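Local coordinates for protein serpin B3 (Homo sapiens, PDB 4ZK3) that probably inhibits peptidases as a member of the serpin family and, as the psoriasis-associated Pso p27, forms large aggregates, at residues Q84-L89 with I123-Q128; K160-E165 with A346-G351. All coordinates share one frame; numbering follows the deposited sequence.

Contact 1 of 2, residues Q84-L89 with I123-Q128; sequences QFQKLL and IKKFYQ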
loop_
_atom_site.group_PDB
_atom_site.type_symbol
_atom_site.label_atom_id
_atom_site.label_comp_id
_atom_site.label_asym_id
_atom_site.label_seq_id
_atom_site.Cartn_x
_atom_site.Cartn_y
_atom_site.Cartn_z
ATOM N N GLN A 84 -7.986 11.818 12.841
ATOM C CA GLN A 84 -6.587 11.934 12.433
ATOM C C GLN A 84 -6.402 11.340 11.029
ATOM O O GLN A 84 -5.715 11.912 10.167
ATOM C CB GLN A 84 -5.665 11.299 13.485
ATOM C CG GLN A 84 -5.792 12.002 14.837
ATOM C CD GLN A 84 -4.727 11.606 15.814
ATOM O OE1 GLN A 84 -5.011 11.294 16.966
ATOM N NE2 GLN A 84 -3.487 11.593 15.350
ATOM N N PHE A 85 -7.106 10.241 10.779
ATOM C CA PHE A 85 -7.083 9.650 9.463
ATOM C C PHE A 85 -7.756 10.563 8.430
ATOM O O PHE A 85 -7.283 10.671 7.304
ATOM C CB PHE A 85 -7.713 8.249 9.476
ATOM C CG PHE A 85 -7.165 7.369 8.411
ATOM C CD1 PHE A 85 -7.732 7.355 7.182
ATOM C CD2 PHE A 85 -6.009 6.645 8.624
ATOM C CE1 PHE A 85 -7.191 6.585 6.176
ATOM C CE2 PHE A 85 -5.449 5.860 7.627
ATOM C CZ PHE A 85 -6.039 5.825 6.406
ATOM N N GLN A 86 -8.829 11.259 8.814
ATOM C CA GLN A 86 -9.455 12.192 7.914
ATOM C C GLN A 86 -8.491 13.294 7.476
ATOM O O GLN A 86 -8.480 13.689 6.288
ATOM C CB GLN A 86 -10.684 12.788 8.566
ATOM C CG GLN A 86 -11.336 13.901 7.806
ATOM C CD GLN A 86 -12.230 14.732 8.727
ATOM O OE1 GLN A 86 -12.770 14.243 9.755
ATOM N NE2 GLN A 86 -12.365 16.002 8.391
ATOM N N LYS A 87 -7.682 13.786 8.413
ATOM C CA LYS A 87 -6.672 14.812 8.091
ATOM C C LYS A 87 -5.646 14.240 7.100
ATOM O O LYS A 87 -5.301 14.888 6.113
ATOM C CB LYS A 87 -5.938 15.269 9.350
ATOM C CG LYS A 87 -6.670 16.333 10.165
ATOM C CD LYS A 87 -5.692 17.108 11.062
ATOM C CE LYS A 87 -6.177 18.516 11.430
ATOM N NZ LYS A 87 -6.788 18.630 12.789
ATOM N N LEU A 88 -5.171 13.016 7.348
ATOM C CA LEU A 88 -4.313 12.351 6.381
ATOM C C LEU A 88 -4.921 12.260 4.991
ATOM O O LEU A 88 -4.262 12.625 4.011
ATOM C CB LEU A 88 -3.968 10.930 6.813
ATOM C CG LEU A 88 -2.716 10.708 7.653
ATOM C CD1 LEU A 88 -2.512 9.201 7.771
ATOM C CD2 LEU A 88 -1.481 11.411 7.079
ATOM N N LEU A 89 -6.148 11.738 4.874
ATOM C CA LEU A 89 -6.773 11.606 3.547
ATOM C C LEU A 89 -6.704 12.911 2.734
ATOM O O LEU A 89 -6.386 12.886 1.540
ATOM C CB LEU A 89 -8.229 11.069 3.657
ATOM C CG LEU A 89 -8.368 9.611 4.145
ATOM C CD1 LEU A 89 -9.825 9.256 4.283
ATOM C CD2 LEU A 89 -7.719 8.618 3.179
ATOM N N ILE A 123 -18.779 7.545 7.526
ATOM C CA ILE A 123 -17.795 7.225 6.480
ATOM C C ILE A 123 -17.641 8.398 5.520
ATOM O O ILE A 123 -16.536 8.708 5.099
ATOM C CB ILE A 123 -18.090 5.907 5.743
ATOM C CG1 ILE A 123 -19.425 5.896 5.030
ATOM C CG2 ILE A 123 -17.901 4.746 6.677
ATOM C CD1 ILE A 123 -19.655 4.514 4.463
ATOM N N LYS A 124 -18.750 9.096 5.227
ATOM C CA LYS A 124 -18.674 10.297 4.425
ATOM C C LYS A 124 -17.722 11.324 5.038
ATOM O O LYS A 124 -16.842 11.875 4.356
ATOM C CB LYS A 124 -20.063 10.885 4.132
ATOM C CG LYS A 124 -20.956 10.006 3.216
ATOM C CD LYS A 124 -22.386 10.556 3.033
ATOM C CE LYS A 124 -23.283 9.555 2.389
ATOM N NZ LYS A 124 -24.652 10.081 2.217
ATOM N N LYS A 125 -17.866 11.534 6.326
ATOM C CA LYS A 125 -17.098 12.530 7.030
ATOM C C LYS A 125 -15.620 12.170 7.307
ATOM O O LYS A 125 -14.762 12.997 7.089
ATOM C CB LYS A 125 -17.751 12.805 8.368
ATOM C CG LYS A 125 -16.986 13.805 9.226
ATOM C CD LYS A 125 -17.360 13.620 10.694
ATOM C CE LYS A 125 -16.830 14.734 11.578
ATOM N NZ LYS A 125 -17.525 14.623 12.887
ATOM N N PHE A 126 -15.339 10.995 7.861
ATOM C CA PHE A 126 -13.923 10.636 8.160
ATOM C C PHE A 126 -13.100 10.106 6.966
ATOM O O PHE A 126 -11.869 10.316 6.925
ATOM C CB PHE A 126 -13.832 9.645 9.310
ATOM C CG PHE A 126 -14.434 10.165 10.574
ATOM C CD1 PHE A 126 -13.817 11.194 11.268
ATOM C CD2 PHE A 126 -15.661 9.674 11.026
ATOM C CE1 PHE A 126 -14.405 11.707 12.413
ATOM C CE2 PHE A 126 -16.251 10.189 12.166
ATOM C CZ PHE A 126 -15.619 11.206 12.861
ATOM N N TYR A 127 -13.780 9.446 6.025
ATOM C CA TYR A 127 -13.112 8.733 4.924
ATOM C C TYR A 127 -13.506 9.293 3.580
ATOM O O TYR A 127 -13.080 8.792 2.560
ATOM C CB TYR A 127 -13.468 7.238 4.987
ATOM C CG TYR A 127 -12.798 6.599 6.135
ATOM C CD1 TYR A 127 -11.481 6.156 6.039
ATOM C CD2 TYR A 127 -13.418 6.551 7.367
ATOM C CE1 TYR A 127 -10.843 5.612 7.133
ATOM C CE2 TYR A 127 -12.763 6.032 8.474
ATOM C CZ TYR A 127 -11.508 5.557 8.353
ATOM O OH TYR A 127 -10.871 5.057 9.465
ATOM N N GLN A 128 -14.319 10.360 3.567
ATOM C CA GLN A 128 -14.709 11.021 2.308
ATOM C C GLN A 128 -15.383 10.007 1.389
ATOM O O GLN A 128 -15.326 10.103 0.177
ATOM C CB GLN A 128 -13.503 11.665 1.617
ATOM C CG GLN A 128 -12.593 12.503 2.509
ATOM C CD GLN A 128 -11.329 13.096 1.761
ATOM O OE1 GLN A 128 -10.743 12.503 0.823
ATOM N NE2 GLN A 128 -10.907 14.273 2.214
#
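The carbonyl oxygen of F126 is pressed into the side of helix 81-91, where Q86 CB lies 3.2 Å from F126 O. Q86 CA is equally close to that oxygen in a CA-H...O contact that is bent at the hydrogen. L89 comes against the same carbonyl with one branch, its CD1 3.5 Å from F126 O, and this methyl also rests 3.4 Å from Y127 CA. No hydrogen bond is found for the buried F126 O anywhere in the model, so aliphatic carbon is what surrounds it here. With CG anti to the backbone N (chi1 173°), the extended Q86 side chain runs along the turn at K125 and F126. Its CD approaches K125 O to 3.5 Å, and its OE1 sits 3.6 Å from F126 CD1, reaching the ring obliquely. K125 CD lies over one face of the F126 ring, displaced toward its rim.

These are the helices known as D and E in serpin nomenclature, packed outside the main sheet with short axes inclined at 66° and 8.7 Å apart. On the inner side of the pair, F85 meets Y127 ring to ring, with F85 CD1 3.6 Å from Y127 CE1. The two planes are tilted by 33°, an oblique pairing. Although the Y127 CB bond leads away from helix 81-91, CG lies beside the backbone N, bringing the ring back toward F85 and the L89 methyl. Q128, in the left-handed conformation that follows the helix, brings its amide alongside L89 CB.

Farther out, H83 meets the F126 ring edge-to-face. Helix 31-42 packs on F85 and Y127 through S36, while N105 of strand 99-110 lies against both Y127 and L89.

Contact 2 of 2, residues K160-E165 with A346-G351; sequences KNLIPE and ATAVVG
T347 OG1 is gripped by two hydrogen bonds, to S33 OG and H330 ND1, on the far side of the strand from the loop 160-165. That fixes the rotation of the hydroxyl side chain, while the backbone of the same residue forms part of the surface beneath L162, with T347 C 4.2 Å from L162 CD2. L162 covers this surface with both branches. Having CG anti to the backbone N (chi1 173°), it projects its methyls at the strand, CD1 settling 3.5 Å from A346 O and CD2 dropping between two alanines. L162 CD2 lies 3.9 Å from A346 CB and 3.7 Å from A348 CB. I163 comes alongside, laying CG1 3.7 Å from A348 CB, with CD1 almost as near, so the A348 methyl is shared by two loop side chains.

Strand 340-351 runs antiparallel between strands 174-185 and 325-336. This is the place of the inserted reactive-centre loop in a relaxed serpin, and the geometry is consistent with that state. The CB bonds of A346, A348 and V350 point toward the loop that follows helix 140-153, whereas T347 and V349 turn to helix 31-42 beneath. In the loop, the I163 backbone is hydrogen-bonded to that preceding helix, N to N148 OD1 and O to R144 NH1.

Across the contact itself the side chains meet as hydrocarbon, without a hydrogen bond. The loop therefore meets strand 340-351 by buried, non-directional packing, and small alanine methyls let the larger L162 and I163 side chains lie close to the sheet.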
loop_
_atom_site.group_PDB
_atom_site.type_symbol
_atom_site.label_atom_id
_atom_site.label_comp_id
_atom_site.label_asym_id
_atom_site.label_seq_id
_atom_site.Cartn_x
_atom_site.Cartn_y
_atom_site.Cartn_z
ATOM N N LYS A 160 -6.696 -3.546 -12.700
ATOM C CA LYS A 160 -7.815 -4.188 -13.378
ATOM C C LYS A 160 -8.284 -5.379 -12.641
ATOM O O LYS A 160 -7.508 -6.056 -12.018
ATOM C CB LYS A 160 -7.354 -4.621 -14.761
ATOM C CG LYS A 160 -6.903 -3.492 -15.685
ATOM C CD LYS A 160 -6.821 -4.065 -17.142
ATOM C CE LYS A 160 -6.667 -3.011 -18.162
ATOM N NZ LYS A 160 -5.503 -2.177 -17.798
ATOM N N ASN A 161 -9.589 -5.653 -12.705
ATOM C CA ASN A 161 -10.139 -6.898 -12.184
ATOM C C ASN A 161 -9.845 -7.072 -10.658
ATOM O O ASN A 161 -9.528 -8.158 -10.161
ATOM C CB ASN A 161 -9.713 -8.101 -13.051
ATOM C CG ASN A 161 -10.590 -9.343 -12.818
ATOM O OD1 ASN A 161 -10.117 -10.396 -12.405
ATOM N ND2 ASN A 161 -11.868 -9.223 -13.114
ATOM N N LEU A 162 -9.967 -5.990 -9.907
ATOM C CA LEU A 162 -9.613 -6.030 -8.490
ATOM C C LEU A 162 -10.266 -7.213 -7.784
ATOM O O LEU A 162 -9.613 -7.901 -7.042
ATOM C CB LEU A 162 -10.019 -4.703 -7.804
ATOM C CG LEU A 162 -9.834 -4.730 -6.263
ATOM C CD1 LEU A 162 -8.362 -4.913 -5.846
ATOM C CD2 LEU A 162 -10.471 -3.484 -5.669
ATOM N N ILE A 163 -11.563 -7.418 -8.065
ATOM C CA ILE A 163 -12.361 -8.444 -7.433
ATOM C C ILE A 163 -12.634 -9.562 -8.491
ATOM O O ILE A 163 -13.444 -9.364 -9.397
ATOM C CB ILE A 163 -13.694 -7.920 -6.911
ATOM C CG1 ILE A 163 -13.530 -6.727 -5.918
ATOM C CG2 ILE A 163 -14.414 -9.042 -6.181
ATOM C CD1 ILE A 163 -14.850 -6.051 -5.652
ATOM N N PRO A 164 -11.924 -10.693 -8.384
ATOM C CA PRO A 164 -12.140 -11.778 -9.333
ATOM C C PRO A 164 -13.461 -12.521 -9.074
ATOM O O PRO A 164 -14.123 -12.298 -8.050
ATOM C CB PRO A 164 -10.919 -12.690 -9.109
ATOM C CG PRO A 164 -9.868 -11.787 -8.527
ATOM C CD PRO A 164 -10.706 -10.946 -7.585
ATOM N N GLU A 165 -13.849 -13.377 -10.015
ATOM C CA GLU A 165 -15.123 -14.084 -9.923
ATOM C C GLU A 165 -14.970 -14.931 -8.712
ATOM O O GLU A 165 -13.858 -15.286 -8.347
ATOM C CB GLU A 165 -15.310 -14.993 -11.132
ATOM C CG GLU A 165 -15.107 -14.285 -12.461
ATOM C CD GLU A 165 -15.230 -15.235 -13.616
ATOM O OE1 GLU A 165 -14.206 -15.429 -14.325
ATOM O OE2 GLU A 165 -16.360 -15.790 -13.761
ATOM N N ALA A 346 -5.442 -0.914 -4.808
ATOM C CA ALA A 346 -6.774 -0.814 -4.338
ATOM C C ALA A 346 -7.083 -1.974 -3.422
ATOM O O ALA A 346 -6.480 -3.049 -3.549
ATOM C CB ALA A 346 -7.771 -0.730 -5.503
ATOM N N THR A 347 -8.029 -1.752 -2.509
ATOM C CA THR A 347 -8.491 -2.744 -1.567
ATOM C C THR A 347 -10.002 -2.816 -1.585
ATOM O O THR A 347 -10.679 -1.796 -1.545
ATOM C CB THR A 347 -8.012 -2.355 -0.142
ATOM O OG1 THR A 347 -6.591 -2.094 -0.139
ATOM C CG2 THR A 347 -8.383 -3.404 0.853
ATOM N N ALA A 348 -10.524 -4.044 -1.640
ATOM C CA ALA A 348 -11.958 -4.304 -1.585
ATOM C C ALA A 348 -12.288 -5.155 -0.367
ATOM O O ALA A 348 -11.637 -6.152 -0.115
ATOM C CB ALA A 348 -12.411 -5.033 -2.868
ATOM N N VAL A 349 -13.316 -4.768 0.363
ATOM C CA VAL A 349 -13.845 -5.536 1.466
ATOM C C VAL A 349 -15.301 -5.875 1.110
ATOM O O VAL A 349 -16.110 -4.949 0.811
ATOM C CB VAL A 349 -13.837 -4.674 2.741
ATOM C CG1 VAL A 349 -14.598 -5.364 3.919
ATOM C CG2 VAL A 349 -12.375 -4.278 3.099
ATOM N N VAL A 350 -15.609 -7.181 1.102
ATOM C CA VAL A 350 -16.914 -7.724 0.667
ATOM C C VAL A 350 -17.663 -8.333 1.837
ATOM O O VAL A 350 -17.090 -9.084 2.606
ATOM C CB VAL A 350 -16.729 -8.846 -0.358
ATOM C CG1 VAL A 350 -18.074 -9.362 -0.866
ATOM C CG2 VAL A 350 -15.904 -8.371 -1.520
ATOM N N GLY A 351 -18.918 -7.954 2.004
ATOM C CA GLY A 351 -19.735 -8.413 3.121
ATOM C C GLY A 351 -21.144 -8.812 2.708
ATOM O O GLY A 351 -21.636 -8.412 1.644
#

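How the contacts relate
From the N terminus the chain runs through helices 4-19, 31-42 and 47-57 before helix 81-91 opens contact 1. Strand 99-110 follows, and the return in helix 117-127 closes a loop of 33 residues. The chain continues through strand 130-134 and helix 140-153 before reaching 160-165. Contact 2 opens there and closes 180 intervening residues later, on strand 340-351. The two therefore follow in series, neither nested nor crossing. Contact 1 joins two helices at the flank of the main sheet; contact 2 joins the loop after helix 140-153 to a central strand. Their centres are 22 Å apart and their nearest atoms about 10 Å, without touching, but helix 31-42 packs against residues of both.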